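PDB 3PL0: uncharacterized protein from Methylibium petroleiphilum, which probably acts as a dioxygenase of the iron- and 2-oxoglutarate-dependent type, built on a double-stranded beta-helix (cupin) fold. Local coordinates for residues G62-Y67 with F149-E154; G71-T76 with W142-H147; G169-A174 with T244-G249; Q181-G186 with V234-D239. All blocks are in the same frame, centred on the assembly; numbering follows the deposited sequence.

Overall arrangement
After N-terminal helices and two short strands, the chain lays down strand 65-77, runs through helix 118-134 and returns antiparallel along strand 141-152. This return closes contact 2 as the inner loop and contact 1 around it, so contact 2 is nested inside contact 1. A second nested pair follows in series: segment 169-174 opens contact 3, segment 181-186, where strand 172-181 gives way to 183-192, opens contact 4, and strand 237-246 closes contact 4 before contact 3. Strands 141-152 and 237-246 are neighbours in the main sheet, which brings the pairs together. Contacts 2 and 3 touch at one end, with centres about 9 Å apart; contacts 1 and 4 touch at the other, about 10 Å apart.

Contact 1: residues G62-Y67 with F149-E154; sequences GGHYRY and FRIDTE
One end of the main sheet of the double-stranded beta-helix is formed here, where Tyr65-Tyr67 runs antiparallel to Arg150-Asp152. Tyr67 and Arg150 make a full hydrogen-bonded pair, Tyr67 N to Arg150 O at 2.9 Å and Arg150 N to Tyr67 O at 2.8 Å. Asp152 N gives an equally short bond to Tyr65 O (2.8 Å), whereas the return bond from Tyr65 N to Asp152 O is weak, consistent with the pairing ending there. Beyond it the chain turns: Asp152 OD1 accepts from Glu154 N, an Asx turn for which a short carboxylate is well suited. Glu154 CG is wedged between its own backbone N and carbonyl carbon (chi1 59°), which turns the side chain back toward the two tyrosines. Its CG lies against Tyr65 CD2 at 3.3 Å, and its OE2 takes the hydroxyl bond from Tyr67 OH at 2.6 Å, nearly in line with the C-O bond; ring and carboxylate planes stand 53° apart. On the face of Arg66 and Ile151, Ile151 CD1 lies alongside the arginine's aliphatic part, 3.6 Å from Arg66 CG; past the strand ends, Thr153 CG2 makes a CH-pi contact over the His64 ring, 3.8 Å from the centroid. Leu224 of strand 217-226 packs against His64, Ile151 and Thr153, Asp56 pairs with Arg66, and Arg150 reaches Asp239 on strand 237-246, the other neighbour of strand 141-152.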
# COMPACT_ATOMS: atom_id res chain seq x y z
N GLY A 62 21.53 -6.07 -3.36
CA GLY A 62 22.31 -5.18 -2.50
C GLY A 62 21.50 -4.02 -1.95
O GLY A 62 22.06 -3.08 -1.39
N GLY A 63 20.18 -4.09 -2.10
CA GLY A 63 19.29 -3.11 -1.52
C GLY A 63 19.07 -3.29 -0.01
O GLY A 63 19.54 -4.26 0.63
N HIS A 64 18.35 -2.33 0.57
CA HIS A 64 18.04 -2.39 1.97
C HIS A 64 17.25 -3.64 2.23
O HIS A 64 16.46 -4.11 1.37
CB HIS A 64 17.23 -1.18 2.44
CG HIS A 64 18.05 0.06 2.62
ND1 HIS A 64 17.61 1.30 2.21
CD2 HIS A 64 19.31 0.23 3.08
CE1 HIS A 64 18.54 2.20 2.48
NE2 HIS A 64 19.59 1.58 2.99
N TYR A 65 17.43 -4.17 3.42
CA TYR A 65 16.77 -5.38 3.84
C TYR A 65 15.27 -5.21 3.92
O TYR A 65 14.76 -4.23 4.55
CB TYR A 65 17.25 -5.80 5.22
CG TYR A 65 18.69 -6.27 5.32
CD1 TYR A 65 19.49 -6.45 4.21
CD2 TYR A 65 19.23 -6.58 6.56
CE1 TYR A 65 20.83 -6.88 4.33
CE2 TYR A 65 20.55 -7.02 6.70
CZ TYR A 65 21.35 -7.17 5.58
OH TYR A 65 22.65 -7.62 5.74
N ARG A 66 14.57 -6.16 3.32
CA ARG A 66 13.11 -6.14 3.24
C ARG A 66 12.47 -7.29 4.02
O ARG A 66 12.86 -8.43 3.89
CB ARG A 66 12.69 -6.20 1.78
CG ARG A 66 11.16 -6.07 1.60
CD ARG A 66 10.80 -5.62 0.22
NE ARG A 66 11.08 -6.65 -0.78
CZ ARG A 66 11.49 -6.39 -2.02
NH1 ARG A 66 11.69 -5.14 -2.40
NH2 ARG A 66 11.71 -7.38 -2.89
N TYR A 67 11.50 -6.95 4.85
CA TYR A 67 10.64 -7.89 5.51
C TYR A 67 9.20 -7.67 5.11
O TYR A 67 8.74 -6.51 4.93
CB TYR A 67 10.75 -7.71 7.02
CG TYR A 67 12.18 -7.80 7.53
CD1 TYR A 67 13.04 -6.70 7.48
CD2 TYR A 67 12.67 -8.99 8.04
CE1 TYR A 67 14.34 -6.78 7.92
CE2 TYR A 67 13.97 -9.06 8.50
CZ TYR A 67 14.79 -7.96 8.45
OH TYR A 67 16.09 -8.08 8.88
N PHE A 149 4.96 -4.21 4.89
CA PHE A 149 6.39 -4.12 4.61
C PHE A 149 7.13 -3.47 5.75
O PHE A 149 6.64 -2.49 6.30
CB PHE A 149 6.64 -3.22 3.41
CG PHE A 149 6.36 -3.85 2.09
CD1 PHE A 149 7.17 -4.84 1.58
CD2 PHE A 149 5.28 -3.42 1.32
CE1 PHE A 149 6.92 -5.41 0.32
CE2 PHE A 149 5.03 -3.96 0.08
CZ PHE A 149 5.86 -4.96 -0.43
N ARG A 150 8.35 -3.93 6.01
CA ARG A 150 9.36 -3.10 6.70
C ARG A 150 10.63 -3.14 5.89
O ARG A 150 11.12 -4.19 5.53
CB ARG A 150 9.67 -3.62 8.10
CG ARG A 150 10.94 -3.00 8.74
CD ARG A 150 11.08 -3.30 10.20
NE ARG A 150 10.06 -2.63 10.98
CZ ARG A 150 9.86 -2.79 12.28
NH1 ARG A 150 10.64 -3.57 13.05
NH2 ARG A 150 8.89 -2.10 12.85
N ILE A 151 11.17 -1.96 5.62
CA ILE A 151 12.45 -1.84 4.96
C ILE A 151 13.41 -1.32 6.04
O ILE A 151 13.17 -0.27 6.63
CB ILE A 151 12.39 -0.85 3.80
CG1 ILE A 151 11.31 -1.19 2.78
CG2 ILE A 151 13.71 -0.82 3.06
CD1 ILE A 151 11.45 -2.53 2.10
N ASP A 152 14.50 -2.05 6.25
CA ASP A 152 15.45 -1.78 7.33
C ASP A 152 16.82 -1.49 6.74
O ASP A 152 17.33 -2.25 5.90
CB ASP A 152 15.54 -3.00 8.25
CG ASP A 152 16.10 -2.68 9.60
OD1 ASP A 152 17.14 -2.00 9.69
OD2 ASP A 152 15.51 -3.13 10.60
N THR A 153 17.42 -0.38 7.18
CA THR A 153 18.70 0.08 6.67
C THR A 153 19.87 -0.62 7.41
O THR A 153 21.02 -0.26 7.23
CB THR A 153 18.82 1.62 6.76
OG1 THR A 153 18.85 2.03 8.13
CG2 THR A 153 17.60 2.35 6.07
N GLU A 154 19.60 -1.63 8.25
CA GLU A 154 20.71 -2.35 8.94
C GLU A 154 21.66 -3.03 7.99
O GLU A 154 22.74 -3.49 8.38
CB GLU A 154 20.17 -3.43 9.86
CG GLU A 154 19.31 -4.48 9.13
CD GLU A 154 18.44 -5.37 10.07
OE1 GLU A 154 18.79 -5.46 11.25
OE2 GLU A 154 17.42 -5.97 9.61

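Contact 2: residues G71-T76 with W142-H147; sequences GCFMQT and WYIEAH
Over one face of the Tyr143 ring lies CG of Met74, a selenomethionine modelled in two conformers; in the conformer described, its SE sits obliquely, 4.3 Å from the ring centroid, as a Met-aromatic contact. The Trp142 indole is met at its edge, where CD1 is 3.6 Å from Gln75 OE1, and the Phe73 ring is touched at its edge by Ala146 CB, 4.1 Å from CE1. With an alanine at Tyr143 the selenium would probably lose its aromatic partner, and Phe250 the ring it meets edge-to-face. These groups ride on strands 71-76 and 142-147, which pair antiparallel in the main sheet of the cupin fold. Gly71 with Ala146, Phe73 with Ile144 and Gln75 with Trp142 each exchange two backbone hydrogen bonds; Ile144 N to Phe73 O, at 3.0 Å, is nearly straight at 173°. Gln75 has CG anti to its backbone N (chi1 179°), and its extended chain carries the amide to the indole edge, where NE2 bonds Val125 O of helix 118-134. Its OE1 is buried without a hydrogen-bond partner in the model. Gln75 CB packs against Ile144 CD1. On the Cys72 side, SG rests 3.7 Å from Glu145 CG, while Glu145 OE1 is hydrogen-bonded to His70 NE2 and His90 ND1.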
# COMPACT_ATOMS: atom_id res chain seq x y z
N GLY A 71 -1.21 -11.61 2.18
CA GLY A 71 -2.50 -12.22 2.43
C GLY A 71 -3.51 -11.66 1.48
O GLY A 71 -3.39 -10.50 1.05
N CYS A 72 -4.53 -12.46 1.16
CA CYS A 72 -5.50 -12.06 0.15
C CYS A 72 -6.93 -12.26 0.64
O CYS A 72 -7.22 -13.12 1.52
CB CYS A 72 -5.28 -12.84 -1.15
SG CYS A 72 -3.61 -12.63 -1.86
N PHE A 73 -7.82 -11.48 0.03
CA PHE A 73 -9.17 -11.40 0.45
C PHE A 73 -10.05 -11.15 -0.75
O PHE A 73 -9.57 -10.74 -1.81
CB PHE A 73 -9.34 -10.24 1.45
CG PHE A 73 -8.36 -10.29 2.58
CD1 PHE A 73 -7.06 -9.80 2.41
CD2 PHE A 73 -8.71 -10.80 3.81
CE1 PHE A 73 -6.14 -9.85 3.44
CE2 PHE A 73 -7.79 -10.86 4.86
CZ PHE A 73 -6.49 -10.37 4.66
N MSE A 74 -11.34 -11.41 -0.54
CA MSE A 74 -12.38 -10.99 -1.49
C MSE A 74 -13.45 -10.23 -0.73
O MSE A 74 -13.94 -10.66 0.34
CB MSE A 74 -12.99 -12.18 -2.25
CG MSE A 74 -13.88 -11.79 -3.46
SE MSE A 74 -14.35 -13.35 -4.60
CE MSE A 74 -15.54 -14.24 -3.30
N GLN A 75 -13.78 -9.07 -1.28
CA GLN A 75 -14.79 -8.22 -0.75
C GLN A 75 -15.95 -8.26 -1.70
O GLN A 75 -15.77 -8.05 -2.89
CB GLN A 75 -14.30 -6.80 -0.63
CG GLN A 75 -15.36 -5.85 -0.08
CD GLN A 75 -14.88 -4.42 0.07
OE1 GLN A 75 -13.87 -4.05 -0.50
NE2 GLN A 75 -15.63 -3.60 0.81
N THR A 76 -17.13 -8.53 -1.16
CA THR A 76 -18.38 -8.36 -1.89
C THR A 76 -19.05 -7.07 -1.43
O THR A 76 -19.14 -6.79 -0.24
CB THR A 76 -19.30 -9.59 -1.68
OG1 THR A 76 -18.53 -10.79 -1.91
CG2 THR A 76 -20.53 -9.56 -2.61
N TRP A 142 -14.24 -7.12 -5.19
CA TRP A 142 -12.83 -6.79 -5.25
C TRP A 142 -11.97 -7.97 -4.81
O TRP A 142 -12.24 -8.64 -3.81
CB TRP A 142 -12.49 -5.60 -4.29
CG TRP A 142 -12.96 -4.22 -4.71
CD1 TRP A 142 -13.76 -3.38 -3.99
CD2 TRP A 142 -12.61 -3.53 -5.89
NE1 TRP A 142 -13.93 -2.20 -4.67
CE2 TRP A 142 -13.25 -2.28 -5.85
CE3 TRP A 142 -11.84 -3.86 -7.01
CZ2 TRP A 142 -13.11 -1.32 -6.87
CZ3 TRP A 142 -11.70 -2.92 -8.02
CH2 TRP A 142 -12.33 -1.67 -7.94
N TYR A 143 -10.88 -8.17 -5.53
CA TYR A 143 -9.83 -9.08 -5.17
C TYR A 143 -8.69 -8.25 -4.63
O TYR A 143 -8.10 -7.42 -5.36
CB TYR A 143 -9.38 -9.89 -6.38
CG TYR A 143 -10.53 -10.69 -6.93
CD1 TYR A 143 -11.45 -10.12 -7.79
CD2 TYR A 143 -10.76 -12.01 -6.51
CE1 TYR A 143 -12.56 -10.86 -8.27
CE2 TYR A 143 -11.82 -12.74 -6.98
CZ TYR A 143 -12.73 -12.16 -7.85
OH TYR A 143 -13.79 -12.87 -8.32
N ILE A 144 -8.41 -8.45 -3.35
CA ILE A 144 -7.54 -7.59 -2.52
C ILE A 144 -6.30 -8.38 -2.12
O ILE A 144 -6.41 -9.48 -1.55
CB ILE A 144 -8.27 -7.14 -1.21
CG1 ILE A 144 -9.59 -6.44 -1.56
CG2 ILE A 144 -7.37 -6.28 -0.31
CD1 ILE A 144 -10.45 -6.07 -0.36
N GLU A 145 -5.13 -7.81 -2.37
CA GLU A 145 -3.90 -8.33 -1.76
C GLU A 145 -3.37 -7.34 -0.72
O GLU A 145 -3.48 -6.13 -0.90
CB GLU A 145 -2.85 -8.61 -2.83
CG GLU A 145 -3.32 -9.58 -3.93
CD GLU A 145 -2.21 -10.11 -4.86
OE1 GLU A 145 -1.15 -10.56 -4.35
OE2 GLU A 145 -2.43 -10.12 -6.10
N ALA A 146 -2.86 -7.86 0.40
CA ALA A 146 -2.29 -7.04 1.44
C ALA A 146 -0.81 -7.36 1.55
O ALA A 146 -0.44 -8.52 1.68
CB ALA A 146 -2.97 -7.31 2.74
N HIS A 147 0.05 -6.33 1.53
CA HIS A 147 1.48 -6.52 1.66
C HIS A 147 2.04 -5.59 2.75
O HIS A 147 2.41 -4.44 2.46
CB HIS A 147 2.15 -6.15 0.35
CG HIS A 147 1.69 -6.93 -0.83
ND1 HIS A 147 2.37 -8.03 -1.28
CD2 HIS A 147 0.64 -6.76 -1.67
CE1 HIS A 147 1.76 -8.52 -2.35
NE2 HIS A 147 0.70 -7.76 -2.60

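Contact 3: residues G169-A174 with T244-G249; sequences GVDFVA and TYRSGG
Backbone bonds carry the join between Asp171-Phe172 and Tyr245. Tyr245 O is gripped twice, by Asp171 N at 2.9 Å and by Phe172 N at 3.1 Å, both in its carbonyl plane, while Tyr245 N returns a bond to Phe172 O at 2.8 Å.

The polar side chains extend this grip into the loops. Asp171 CG lies beside its own backbone N (chi1 -77°), which swings OD2 across to Ser247 N, 3.0 Å away; the N-H points straight at the oxygen but arrives from above the carboxylate plane. A short acid suits this place because it captures the backbone just beyond the pair. Arg246 stretches out from CG to NE and works two ways: NE makes a weak bond to Gly169 O, and NH1, with the oxygen almost in the guanidinium plane, binds Gly249 O at 2.8 Å. A leucine in its place would probably leave Gly249 O without this donor and the loop at 247-249 freer to move.

Apolar contacts gather round Thr244: Val170, from the loop before the strand, crosses it at about a right angle with CG1 3.8 Å from Thr244 CB, while Val173, on the same face of the sheet as Thr244, runs its CG2 alongside Thr244 CG2. Both methyls of Val170 reach Thr244 CB, which suits a branched residue here.

With Asp171 and Phe172 both facing Tyr245, this is a classic beta bulge, placed where strand 172-181 begins beside strand 237-246 in the double-stranded beta-helix.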
# COMPACT_ATOMS: atom_id res chain seq x y z
N GLY A 169 -0.59 -2.74 -11.56
CA GLY A 169 -1.30 -3.66 -12.43
C GLY A 169 -2.68 -4.05 -11.93
O GLY A 169 -3.18 -5.11 -12.31
N VAL A 170 -3.29 -3.17 -11.13
CA VAL A 170 -4.56 -3.43 -10.49
C VAL A 170 -5.50 -2.27 -10.83
O VAL A 170 -5.19 -1.45 -11.68
CB VAL A 170 -4.38 -3.61 -8.95
CG1 VAL A 170 -3.50 -4.85 -8.63
CG2 VAL A 170 -3.75 -2.35 -8.29
N ASP A 171 -6.62 -2.15 -10.14
CA ASP A 171 -7.50 -1.00 -10.33
C ASP A 171 -7.16 0.18 -9.39
O ASP A 171 -7.05 1.33 -9.84
CB ASP A 171 -8.94 -1.39 -10.12
CG ASP A 171 -9.49 -2.14 -11.33
OD1 ASP A 171 -10.01 -1.46 -12.24
OD2 ASP A 171 -9.32 -3.37 -11.39
N PHE A 172 -7.06 -0.11 -8.10
CA PHE A 172 -6.77 0.90 -7.06
C PHE A 172 -5.78 0.36 -6.06
O PHE A 172 -5.73 -0.87 -5.81
CB PHE A 172 -8.03 1.34 -6.32
CG PHE A 172 -9.03 1.99 -7.21
CD1 PHE A 172 -8.93 3.32 -7.52
CD2 PHE A 172 -10.06 1.24 -7.78
CE1 PHE A 172 -9.84 3.91 -8.36
CE2 PHE A 172 -10.96 1.82 -8.62
CZ PHE A 172 -10.86 3.16 -8.92
N VAL A 173 -4.94 1.28 -5.55
CA VAL A 173 -3.99 0.98 -4.50
C VAL A 173 -4.14 1.93 -3.32
O VAL A 173 -4.42 3.15 -3.51
CB VAL A 173 -2.57 1.01 -5.03
CG1 VAL A 173 -1.58 0.72 -3.89
CG2 VAL A 173 -2.41 -0.01 -6.19
N ALA A 174 -3.99 1.39 -2.11
CA ALA A 174 -3.82 2.21 -0.92
C ALA A 174 -2.49 1.90 -0.32
O ALA A 174 -2.19 0.74 -0.03
CB ALA A 174 -4.90 1.94 0.12
N THR A 244 -3.92 -3.74 -2.53
CA THR A 244 -4.29 -3.58 -3.89
C THR A 244 -5.70 -4.12 -4.10
O THR A 244 -6.08 -5.15 -3.52
CB THR A 244 -3.31 -4.27 -4.85
OG1 THR A 244 -3.34 -5.67 -4.63
CG2 THR A 244 -1.91 -3.74 -4.65
N TYR A 245 -6.45 -3.42 -4.93
CA TYR A 245 -7.80 -3.82 -5.27
C TYR A 245 -7.89 -4.03 -6.78
O TYR A 245 -7.52 -3.14 -7.58
CB TYR A 245 -8.80 -2.74 -4.84
CG TYR A 245 -8.92 -2.58 -3.34
CD1 TYR A 245 -7.87 -2.06 -2.59
CD2 TYR A 245 -10.09 -2.95 -2.68
CE1 TYR A 245 -7.96 -1.93 -1.22
CE2 TYR A 245 -10.21 -2.82 -1.31
CZ TYR A 245 -9.13 -2.33 -0.57
OH TYR A 245 -9.27 -2.20 0.78
N ARG A 246 -8.44 -5.18 -7.17
CA ARG A 246 -8.54 -5.52 -8.59
C ARG A 246 -9.89 -6.16 -8.91
O ARG A 246 -10.36 -7.03 -8.16
CB ARG A 246 -7.40 -6.45 -8.96
CG ARG A 246 -7.25 -6.71 -10.49
CD ARG A 246 -5.91 -7.36 -10.81
NE ARG A 246 -5.69 -7.38 -12.25
CZ ARG A 246 -6.20 -8.30 -13.08
NH1 ARG A 246 -6.95 -9.28 -12.61
NH2 ARG A 246 -5.96 -8.23 -14.37
N SER A 247 -10.50 -5.71 -10.01
CA SER A 247 -11.72 -6.29 -10.57
C SER A 247 -11.40 -7.54 -11.35
O SER A 247 -10.34 -7.62 -11.93
CB SER A 247 -12.33 -5.29 -11.55
OG SER A 247 -13.57 -5.79 -12.04
N GLY A 248 -12.33 -8.50 -11.38
CA GLY A 248 -12.23 -9.69 -12.25
C GLY A 248 -11.52 -10.86 -11.58
O GLY A 248 -12.03 -12.00 -11.54
N GLY A 249 -10.36 -10.60 -11.02
CA GLY A 249 -9.66 -11.60 -10.23
C GLY A 249 -8.36 -11.01 -9.73
O GLY A 249 -8.00 -9.87 -10.05

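Contact 4: residues Q181-G186 with V234-D239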
# COMPACT_ATOMS: atom_id res chain seq x y z
N GLN A 181 11.42 5.18 11.85
CA GLN A 181 12.37 5.62 12.85
C GLN A 181 13.72 5.67 12.25
O GLN A 181 14.10 4.80 11.47
CB GLN A 181 12.54 4.54 13.91
CG GLN A 181 11.54 4.42 14.90
CD GLN A 181 11.92 3.30 15.81
OE1 GLN A 181 12.92 3.37 16.54
NE2 GLN A 181 11.16 2.23 15.74
N GLY A 182 14.51 6.63 12.72
CA GLY A 182 15.92 6.64 12.48
C GLY A 182 16.30 6.88 11.04
O GLY A 182 17.43 6.58 10.65
N VAL A 183 15.37 7.39 10.24
CA VAL A 183 15.61 7.55 8.80
C VAL A 183 15.14 8.90 8.25
O VAL A 183 14.21 9.51 8.78
CB VAL A 183 14.96 6.41 7.95
CG1 VAL A 183 15.49 5.04 8.40
CG2 VAL A 183 13.41 6.45 8.05
N ARG A 184 15.79 9.35 7.18
CA ARG A 184 15.16 10.32 6.30
C ARG A 184 15.10 9.72 4.88
O ARG A 184 15.33 8.52 4.68
CB ARG A 184 15.87 11.66 6.34
CG ARG A 184 17.26 11.62 5.82
CD ARG A 184 17.96 13.01 5.99
NE ARG A 184 19.38 12.75 6.19
CZ ARG A 184 20.24 12.45 5.22
NH1 ARG A 184 19.86 12.41 3.94
NH2 ARG A 184 21.51 12.21 5.54
N GLY A 185 14.73 10.53 3.89
CA GLY A 185 14.37 9.95 2.60
C GLY A 185 12.99 9.31 2.71
O GLY A 185 12.19 9.69 3.55
N GLY A 186 12.71 8.32 1.88
CA GLY A 186 11.39 7.72 1.82
C GLY A 186 10.30 8.73 1.48
O GLY A 186 9.24 8.71 2.04
N VAL A 234 21.10 1.81 16.62
CA VAL A 234 19.89 2.64 16.59
C VAL A 234 18.96 2.12 15.45
O VAL A 234 19.41 2.07 14.29
CB VAL A 234 20.22 4.15 16.38
CG1 VAL A 234 18.97 4.95 16.06
CG2 VAL A 234 20.94 4.74 17.62
N PRO A 235 17.71 1.76 15.77
CA PRO A 235 16.81 1.25 14.73
C PRO A 235 16.53 2.29 13.66
O PRO A 235 16.32 3.47 13.97
CB PRO A 235 15.52 0.91 15.48
CG PRO A 235 15.96 0.72 16.89
CD PRO A 235 17.01 1.80 17.07
N ALA A 236 16.56 1.84 12.42
CA ALA A 236 16.42 2.70 11.28
C ALA A 236 15.61 1.95 10.21
O ALA A 236 16.16 1.19 9.44
CB ALA A 236 17.80 3.11 10.76
N HIS A 237 14.31 2.18 10.18
CA HIS A 237 13.45 1.50 9.21
C HIS A 237 12.17 2.29 8.90
O HIS A 237 11.85 3.29 9.56
CB HIS A 237 13.04 0.14 9.79
CG HIS A 237 12.36 0.24 11.12
ND1 HIS A 237 12.97 -0.11 12.30
CD2 HIS A 237 11.13 0.70 11.45
CE1 HIS A 237 12.15 0.12 13.31
NE2 HIS A 237 11.03 0.62 12.82
N ARG A 238 11.46 1.84 7.88
CA ARG A 238 10.17 2.42 7.51
C ARG A 238 9.18 1.28 7.28
O ARG A 238 9.48 0.31 6.56
CB ARG A 238 10.31 3.29 6.27
CG ARG A 238 9.01 3.87 5.71
CD ARG A 238 9.37 4.89 4.67
NE ARG A 238 8.22 5.57 4.08
CZ ARG A 238 7.58 5.18 2.99
NH1 ARG A 238 7.94 4.10 2.33
NH2 ARG A 238 6.61 5.91 2.50
N ASP A 239 7.99 1.46 7.82
CA ASP A 239 6.89 0.53 7.79
C ASP A 239 5.73 1.09 7.03
O ASP A 239 5.32 2.22 7.29
CB ASP A 239 6.39 0.27 9.22
CG ASP A 239 7.46 -0.40 10.11
OD1 ASP A 239 8.31 -1.10 9.55
OD2 ASP A 239 7.42 -0.25 11.34
O HOH W 1 15.84 4.88 16.07
O HOH W 2 7.97 8.28 4.79
O HOH W 3 6.56 8.97 2.13
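The backbones of Gln181 and His237 form one antiparallel hydrogen-bonded pair, Gln181 N to His237 O at 3.0 Å and His237 N to Gln181 O at 2.9 Å. A CA-H...O contact adds to it, Ala236 CA lying 3.1 Å from Gln181 O. Gly182 comes next, and only a residue lacking a side chain fits: its phi is positive (68°), and a beta carbon would collide with Pro235 O.

Among the side chains, His237 has its ring tucked between its own backbone N and carbonyl carbon (chi1 57°), which turns it alongside Gln181. Gln181 CB lies over one face, offset toward the rim, and the Gln181 amide stands 79° from the ring plane. Val183 CG1 packs 3.8 Å from Ala236 CB, two small apolar groups fitting a close approach of the chains.

Water completes the polar links. One water donates to Pro235 O at 2.6 Å and, weakly, to Gln181 OE1. At the other end Gly186 O lies over a face of the Arg238 guanidinium, and two waters join the groups: one accepts from Arg238 NE at 2.8 Å, the other donates to Gly186 O at 2.7 Å. The long, extended arginine spans that distance, and a glycine leaves room for its CD.

The turn at Gly182 is the corner where the chain leaves strand 172-181, partner of strand 237-246, and enters strand 183-192, which pairs with 198-201 and 217-226 in a second sheet. Such passage between two facing sheets is characteristic of the double-stranded beta-helix.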